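Side-chain contacts in lactose Operon Repressor (Escherichia coli, PDB 1JYE), which probably represses transcription of the lactose operon by binding operator DNA, here as a dimeric variant with a C-terminal deletion: residues T109-L114 with I134-A139; D88-S93 with T299-L304. The protein carries 1 engineered substitution. One frame throughout, in Å; residues are numbered along the deposited sequence.

Interaction 1: residues T109-L114 with I134-A139; sequences TAVHNL and IAVEAA. Unlike the reference sequence in segment 109-114: Thr109 (reference Ala).
Val111 meets Val136 and Ala139 where the neighbouring helices 104-115 and 130-139 pack side by side on the parallel sheet of the N-terminal subdomain. Its CB is directed at the second helix but stops short of it, 5.1 Å from Ala139 CB, and the reach is made by the two methyl groups beyond, which part toward different residues. CG1 is anti to the backbone N (chi1 169°), which carries it to Ala139. There it rests 3.9 Å from Ala139 O, beside the carbonyl rather than in front of it: the angle at O between C and CG1 is about 95°. The same methyl is 4.7 Å from Ala139 CB, so the alanine covers it loosely. CG2, on the N side of the Val111 backbone, turns the other way and meets CG1 of Val136 at 3.9 Å. This is an ordinary methyl-to-methyl contact between two beta-branched side chains that run obliquely to one another. Val136 offers the branch anti to its own N (chi1 171°); its CG2 is 5.6 Å from Val111 CG2. The Val136 side chain also packs on Val104 and Cys107 of the first helix and on Leu128. On the sheet side of Val111, Leu122 and Ile124 of the central strand 122-125 complete the apolar surroundings, and Cys140 adds a further contact just past Ala139. The nearest CA atoms, those of Val111 and Ala139, are 7.2 Å apart. With no hydrogen bond or charge pair between them, segments 109-114 and 134-139 meet by van der Waals and hydrophobic packing, a small, nonpolar and undirected contact of 108 Å².

Interaction 2: residues D88-S93 with T299-L304; sequences DQLGAS and TSVDRL
A Schellman motif ends helix 74-89, and the residue just before its glycine, Leu90, reaches across to helix 293-308, which packs beside it on the sheet of the N-terminal subdomain. Gly91 is the C-prime residue, with a positive phi of 73°; its N is hydrogen-bonded to Asp88 O at 3.1 Å, and Ala92 N is paired with Ala87 O. The turn brings the chain on toward strand 93-98 while Leu90 remains directed at the second helix. CG of Leu90 stands anti to the carbonyl carbon and beside the backbone N (chi1 -58°), and from there the side chain is extended so that one methyl, CD1, makes both contacts. On one side CD1 packs 3.8 Å from CG1 of Val301, the two side chains running antiparallel past one another. Val301 is buried and also lies against Arg86 and Ile83, one and two turns back along helix 74-89. Asp302 crosses Leu90 at about a right angle: its CB is directed along the flank of the contact, but the carboxylate swings in to the leucine. The polar partner of that carboxylate is Arg86, whose NE forms a salt bridge with OD1; Arg86 NH1 is in turn hydrogen-bonded to Gln89 OE1. The leucine methyl therefore touches an oxygen already engaged by Arg86. Asp302 OD1 lies 3.5 Å from Leu90 CD1, and the Asp302 CG-OD1 bond is aimed almost directly at that methyl carbon, the angle at OD1 between Asp302 CG and Leu90 CD1 being 158°.

How the interactions relate
From strand 63-68 the chain runs through helix 74-89, whose end opens segment 88-93, the first half of interaction 2, then on through strand 93-98 into helix 104-115. Interaction 1 joins that helix to helix 130-139, closing a short loop of 19 residues that includes strand 122-125. It is nested within the much larger loop of interaction 2, closed only when helix 293-308 returns after 205 residues. The two contacts pack against opposite faces of the same parallel sheet; the centres of interactions 1 and 2 are about 20 Å apart, and their nearest atoms about 9 Å. Interaction 1 is thus local, whereas interaction 2 fastens a late helix to the subdomain that begins the modelled chain.

Interaction 1: residues T109-L114 with I134-A139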
ATOM      1  N   THR A 109     -22.114   8.147  -9.002  1.00 21.74           N
ATOM      2  CA  THR A 109     -22.889   7.332  -8.074  1.00 22.29           C
ATOM      3  C   THR A 109     -22.286   7.437  -6.676  1.00 21.33           C
ATOM      4  O   THR A 109     -23.006   7.578  -5.686  1.00 21.16           O
ATOM      5  CB  THR A 109     -22.910   5.855  -8.519  1.00 23.33           C
ATOM      6  OG1 THR A 109     -23.619   5.745  -9.761  1.00 26.44           O
ATOM      7  CG2 THR A 109     -23.592   4.982  -7.470  1.00 25.53           C
ATOM      8  N   ALA A 110     -20.960   7.375  -6.602  1.00 20.75           N
ATOM      9  CA  ALA A 110     -20.273   7.477  -5.320  1.00 18.95           C
ATOM     10  C   ALA A 110     -20.597   8.819  -4.672  1.00 19.85           C
ATOM     11  O   ALA A 110     -20.903   8.888  -3.480  1.00 18.51           O
ATOM     12  CB  ALA A 110     -18.766   7.333  -5.518  1.00 19.77           C
ATOM     13  N   VAL A 111     -20.528   9.886  -5.463  1.00 19.35           N
ATOM     14  CA  VAL A 111     -20.824  11.221  -4.965  1.00 20.44           C
ATOM     15  C   VAL A 111     -22.266  11.291  -4.468  1.00 20.86           C
ATOM     16  O   VAL A 111     -22.541  11.873  -3.420  1.00 20.70           O
ATOM     17  CB  VAL A 111     -20.607  12.287  -6.063  1.00 20.56           C
ATOM     18  CG1 VAL A 111     -21.165  13.627  -5.612  1.00 20.94           C
ATOM     19  CG2 VAL A 111     -19.119  12.411  -6.367  1.00 22.74           C
ATOM     20  N   HIS A 112     -23.183  10.692  -5.219  1.00 22.41           N
ATOM     21  CA  HIS A 112     -24.588  10.684  -4.828  1.00 24.22           C
ATOM     22  C   HIS A 112     -24.763  10.021  -3.459  1.00 24.22           C
ATOM     23  O   HIS A 112     -25.437  10.564  -2.584  1.00 23.16           O
ATOM     24  CB  HIS A 112     -25.423   9.944  -5.878  1.00 27.72           C
ATOM     25  CG  HIS A 112     -26.871   9.814  -5.518  1.00 33.48           C
ATOM     26  ND1 HIS A 112     -27.319   8.966  -4.528  1.00 36.05           N
ATOM     27  CD2 HIS A 112     -27.971  10.435  -6.008  1.00 34.60           C
ATOM     28  CE1 HIS A 112     -28.633   9.070  -4.423  1.00 36.11           C
ATOM     29  NE2 HIS A 112     -29.052   9.955  -5.309  1.00 36.72           N
ATOM     30  N   ASN A 113     -24.149   8.855  -3.275  1.00 23.30           N
ATOM     31  CA  ASN A 113     -24.257   8.141  -2.005  1.00 24.47           C
ATOM     32  C   ASN A 113     -23.650   8.937  -0.854  1.00 23.19           C
ATOM     33  O   ASN A 113     -24.156   8.904   0.267  1.00 23.15           O
ATOM     34  CB  ASN A 113     -23.575   6.771  -2.085  1.00 24.91           C
ATOM     35  CG  ASN A 113     -24.203   5.866  -3.125  1.00 28.10           C
ATOM     36  OD1 ASN A 113     -25.410   5.918  -3.365  1.00 29.65           O
ATOM     37  ND2 ASN A 113     -23.387   5.013  -3.735  1.00 27.80           N
ATOM     38  N   LEU A 114     -22.558   9.647  -1.127  1.00 22.80           N
ATOM     39  CA  LEU A 114     -21.902  10.449  -0.100  1.00 22.07           C
ATOM     40  C   LEU A 114     -22.784  11.625   0.317  1.00 23.01           C
ATOM     41  O   LEU A 114     -22.879  11.954   1.501  1.00 22.87           O
ATOM     42  CB  LEU A 114     -20.549  10.958  -0.610  1.00 21.47           C
ATOM     43  CG  LEU A 114     -19.463   9.886  -0.760  1.00 19.83           C
ATOM     44  CD1 LEU A 114     -18.273  10.455  -1.513  1.00 20.34           C
ATOM     45  CD2 LEU A 114     -19.038   9.392   0.619  1.00 20.59           C
ATOM     46  N   ILE A 134     -15.895  18.014 -14.682  1.00 18.87           N
ATOM     47  CA  ILE A 134     -16.897  19.074 -14.650  1.00 19.54           C
ATOM     48  C   ILE A 134     -18.261  18.453 -14.351  1.00 19.53           C
ATOM     49  O   ILE A 134     -19.056  19.009 -13.592  1.00 20.91           O
ATOM     50  CB  ILE A 134     -16.942  19.831 -15.994  1.00 20.21           C
ATOM     51  CG1 ILE A 134     -15.668  20.671 -16.148  1.00 20.66           C
ATOM     52  CG2 ILE A 134     -18.186  20.719 -16.060  1.00 20.57           C
ATOM     53  CD1 ILE A 134     -15.519  21.328 -17.511  1.00 24.43           C
ATOM     54  N   ALA A 135     -18.515  17.286 -14.936  1.00 20.53           N
ATOM     55  CA  ALA A 135     -19.776  16.583 -14.729  1.00 20.82           C
ATOM     56  C   ALA A 135     -19.919  16.149 -13.270  1.00 20.83           C
ATOM     57  O   ALA A 135     -20.994  16.268 -12.676  1.00 20.25           O
ATOM     58  CB  ALA A 135     -19.855  15.373 -15.649  1.00 20.06           C
ATOM     59  N   VAL A 136     -18.838  15.639 -12.690  1.00 19.17           N
ATOM     60  CA  VAL A 136     -18.878  15.215 -11.295  1.00 18.84           C
ATOM     61  C   VAL A 136     -19.102  16.420 -10.384  1.00 19.16           C
ATOM     62  O   VAL A 136     -19.864  16.346  -9.420  1.00 19.04           O
ATOM     63  CB  VAL A 136     -17.571  14.500 -10.893  1.00 17.99           C
ATOM     64  CG1 VAL A 136     -17.545  14.252  -9.385  1.00 18.15           C
ATOM     65  CG2 VAL A 136     -17.465  13.178 -11.639  1.00 17.83           C
ATOM     66  N   GLU A 137     -18.450  17.537 -10.691  1.00 17.85           N
ATOM     67  CA  GLU A 137     -18.613  18.735  -9.877  1.00 20.64           C
ATOM     68  C   GLU A 137     -20.076  19.178  -9.884  1.00 21.01           C
ATOM     69  O   GLU A 137     -20.615  19.596  -8.859  1.00 21.24           O
ATOM     70  CB  GLU A 137     -17.734  19.871 -10.406  1.00 22.05           C
ATOM     71  CG  GLU A 137     -17.810  21.139  -9.568  1.00 26.58           C
ATOM     72  CD  GLU A 137     -17.130  22.322 -10.230  1.00 30.77           C
ATOM     73  OE1 GLU A 137     -17.530  22.683 -11.356  1.00 33.03           O
ATOM     74  OE2 GLU A 137     -16.198  22.893  -9.624  1.00 34.37           O
ATOM     75  N   ALA A 138     -20.714  19.083 -11.045  1.00 21.98           N
ATOM     76  CA  ALA A 138     -22.112  19.480 -11.167  1.00 23.94           C
ATOM     77  C   ALA A 138     -22.993  18.595 -10.287  1.00 24.85           C
ATOM     78  O   ALA A 138     -23.991  19.050  -9.732  1.00 27.10           O
ATOM     79  CB  ALA A 138     -22.557  19.385 -12.628  1.00 22.52           C
ATOM     80  N   ALA A 139     -22.608  17.332 -10.154  1.00 25.61           N
ATOM     81  CA  ALA A 139     -23.371  16.380  -9.355  1.00 27.79           C
ATOM     82  C   ALA A 139     -23.221  16.576  -7.847  1.00 29.23           C
ATOM     83  O   ALA A 139     -23.969  15.990  -7.068  1.00 29.22           O
ATOM     84  CB  ALA A 139     -22.971  14.960  -9.732  1.00 27.78           C
TER

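Interaction 2: residues D88-S93 with T299-L304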
ATOM      1  N   ASP A  88      -9.002  13.929  11.390  1.00 22.03           N
ATOM      2  CA  ASP A  88      -9.044  13.610  12.815  1.00 25.37           C
ATOM      3  C   ASP A  88      -8.501  14.800  13.599  1.00 26.27           C
ATOM      4  O   ASP A  88      -9.077  15.212  14.608  1.00 26.33           O
ATOM      5  CB  ASP A  88      -8.186  12.376  13.101  1.00 27.49           C
ATOM      6  CG  ASP A  88      -8.294  11.903  14.541  1.00 31.82           C
ATOM      7  OD1 ASP A  88      -7.356  11.231  15.014  1.00 36.02           O
ATOM      8  OD2 ASP A  88      -9.318  12.190  15.196  1.00 34.30           O
ATOM      9  N   GLN A  89      -7.388  15.349  13.121  1.00 26.20           N
ATOM     10  CA  GLN A  89      -6.743  16.493  13.758  1.00 27.58           C
ATOM     11  C   GLN A  89      -7.663  17.704  13.839  1.00 27.65           C
ATOM     12  O   GLN A  89      -7.643  18.442  14.824  1.00 27.87           O
ATOM     13  CB  GLN A  89      -5.484  16.890  12.984  1.00 29.06           C
ATOM     14  CG  GLN A  89      -4.341  15.894  13.043  1.00 33.11           C
ATOM     15  CD  GLN A  89      -3.231  16.239  12.063  1.00 35.27           C
ATOM     16  OE1 GLN A  89      -2.761  17.376  12.015  1.00 35.69           O
ATOM     17  NE2 GLN A  89      -2.809  15.255  11.276  1.00 37.83           N
ATOM     18  N   LEU A  90      -8.468  17.905  12.802  1.00 25.93           N
ATOM     19  CA  LEU A  90      -9.371  19.048  12.758  1.00 27.21           C
ATOM     20  C   LEU A  90     -10.782  18.751  13.262  1.00 27.11           C
ATOM     21  O   LEU A  90     -11.677  19.588  13.141  1.00 28.45           O
ATOM     22  CB  LEU A  90      -9.427  19.600  11.330  1.00 27.37           C
ATOM     23  CG  LEU A  90      -8.069  20.037  10.765  1.00 29.06           C
ATOM     24  CD1 LEU A  90      -8.224  20.464   9.313  1.00 28.37           C
ATOM     25  CD2 LEU A  90      -7.500  21.177  11.602  1.00 29.17           C
ATOM     26  N   GLY A  91     -10.975  17.562  13.825  1.00 26.98           N
ATOM     27  CA  GLY A  91     -12.277  17.192  14.357  1.00 26.50           C
ATOM     28  C   GLY A  91     -13.355  16.894  13.333  1.00 26.09           C
ATOM     29  O   GLY A  91     -14.537  17.133  13.580  1.00 27.58           O
ATOM     30  N   ALA A  92     -12.961  16.362  12.181  1.00 23.81           N
ATOM     31  CA  ALA A  92     -13.925  16.037  11.140  1.00 22.52           C
ATOM     32  C   ALA A  92     -13.970  14.537  10.885  1.00 20.82           C
ATOM     33  O   ALA A  92     -12.928  13.889  10.778  1.00 22.21           O
ATOM     34  CB  ALA A  92     -13.565  16.765   9.851  1.00 22.24           C
ATOM     35  N   SER A  93     -15.178  13.988  10.804  1.00 20.42           N
ATOM     36  CA  SER A  93     -15.355  12.572  10.522  1.00 20.28           C
ATOM     37  C   SER A  93     -15.366  12.439   9.009  1.00 19.66           C
ATOM     38  O   SER A  93     -15.677  13.398   8.301  1.00 19.88           O
ATOM     39  CB  SER A  93     -16.670  12.059  11.110  1.00 22.44           C
ATOM     40  OG  SER A  93     -16.571  11.970  12.520  1.00 24.32           O
ATOM     41  N   THR A 299      -3.082  18.613   2.895  1.00 16.06           N
ATOM     42  CA  THR A 299      -3.484  19.879   2.301  1.00 16.66           C
ATOM     43  C   THR A 299      -4.921  19.859   1.781  1.00 16.24           C
ATOM     44  O   THR A 299      -5.633  20.859   1.890  1.00 17.34           O
ATOM     45  CB  THR A 299      -2.522  20.277   1.158  1.00 17.30           C
ATOM     46  OG1 THR A 299      -1.173  20.273   1.651  1.00 19.16           O
ATOM     47  CG2 THR A 299      -2.848  21.678   0.644  1.00 18.74           C
ATOM     48  N   SER A 300      -5.360  18.725   1.240  1.00 15.53           N
ATOM     49  CA  SER A 300      -6.720  18.634   0.708  1.00 14.70           C
ATOM     50  C   SER A 300      -7.776  18.865   1.785  1.00 14.80           C
ATOM     51  O   SER A 300      -8.826  19.451   1.520  1.00 14.32           O
ATOM     52  CB  SER A 300      -6.956  17.274   0.030  1.00 15.28           C
ATOM     53  OG  SER A 300      -7.034  16.211   0.968  1.00 16.44           O
ATOM     54  N   VAL A 301      -7.504  18.409   3.003  1.00 13.79           N
ATOM     55  CA  VAL A 301      -8.459  18.593   4.088  1.00 14.03           C
ATOM     56  C   VAL A 301      -8.510  20.061   4.488  1.00 15.85           C
ATOM     57  O   VAL A 301      -9.592  20.638   4.616  1.00 17.29           O
ATOM     58  CB  VAL A 301      -8.090  17.732   5.317  1.00 14.48           C
ATOM     59  CG1 VAL A 301      -9.048  18.025   6.471  1.00 15.60           C
ATOM     60  CG2 VAL A 301      -8.163  16.257   4.948  1.00 14.85           C
ATOM     61  N   ASP A 302      -7.342  20.669   4.670  1.00 16.67           N
ATOM     62  CA  ASP A 302      -7.288  22.081   5.037  1.00 18.70           C
ATOM     63  C   ASP A 302      -8.011  22.907   3.977  1.00 17.04           C
ATOM     64  O   ASP A 302      -8.794  23.798   4.296  1.00 17.78           O
ATOM     65  CB  ASP A 302      -5.838  22.569   5.145  1.00 21.97           C
ATOM     66  CG  ASP A 302      -5.022  21.783   6.153  1.00 26.55           C
ATOM     67  OD1 ASP A 302      -5.591  21.345   7.171  1.00 29.19           O
ATOM     68  OD2 ASP A 302      -3.804  21.616   5.931  1.00 31.67           O
ATOM     69  N   ARG A 303      -7.743  22.597   2.712  1.00 15.77           N
ATOM     70  CA  ARG A 303      -8.346  23.315   1.591  1.00 15.51           C
ATOM     71  C   ARG A 303      -9.865  23.155   1.541  1.00 15.03           C
ATOM     72  O   ARG A 303     -10.592  24.131   1.351  1.00 14.83           O
ATOM     73  CB  ARG A 303      -7.733  22.827   0.271  1.00 16.00           C
ATOM     74  CG  ARG A 303      -8.136  23.635  -0.970  1.00 16.39           C
ATOM     75  CD  ARG A 303      -7.651  25.080  -0.877  1.00 17.95           C
ATOM     76  NE  ARG A 303      -6.281  25.150  -0.375  1.00 19.58           N
ATOM     77  CZ  ARG A 303      -5.203  24.764  -1.052  1.00 19.82           C
ATOM     78  NH1 ARG A 303      -4.005  24.858  -0.488  1.00 19.80           N
ATOM     79  NH2 ARG A 303      -5.311  24.307  -2.295  1.00 17.50           N
ATOM     80  N   LEU A 304     -10.342  21.925   1.712  1.00 14.43           N
ATOM     81  CA  LEU A 304     -11.778  21.666   1.671  1.00 15.87           C
ATOM     82  C   LEU A 304     -12.515  22.440   2.753  1.00 17.39           C
ATOM     83  O   LEU A 304     -13.567  23.029   2.499  1.00 17.57           O
ATOM     84  CB  LEU A 304     -12.065  20.172   1.842  1.00 15.29           C
ATOM     85  CG  LEU A 304     -13.551  19.800   1.778  1.00 17.19           C
ATOM     86  CD1 LEU A 304     -14.071  20.022   0.366  1.00 16.93           C
ATOM     87  CD2 LEU A 304     -13.738  18.348   2.191  1.00 18.58           C
TER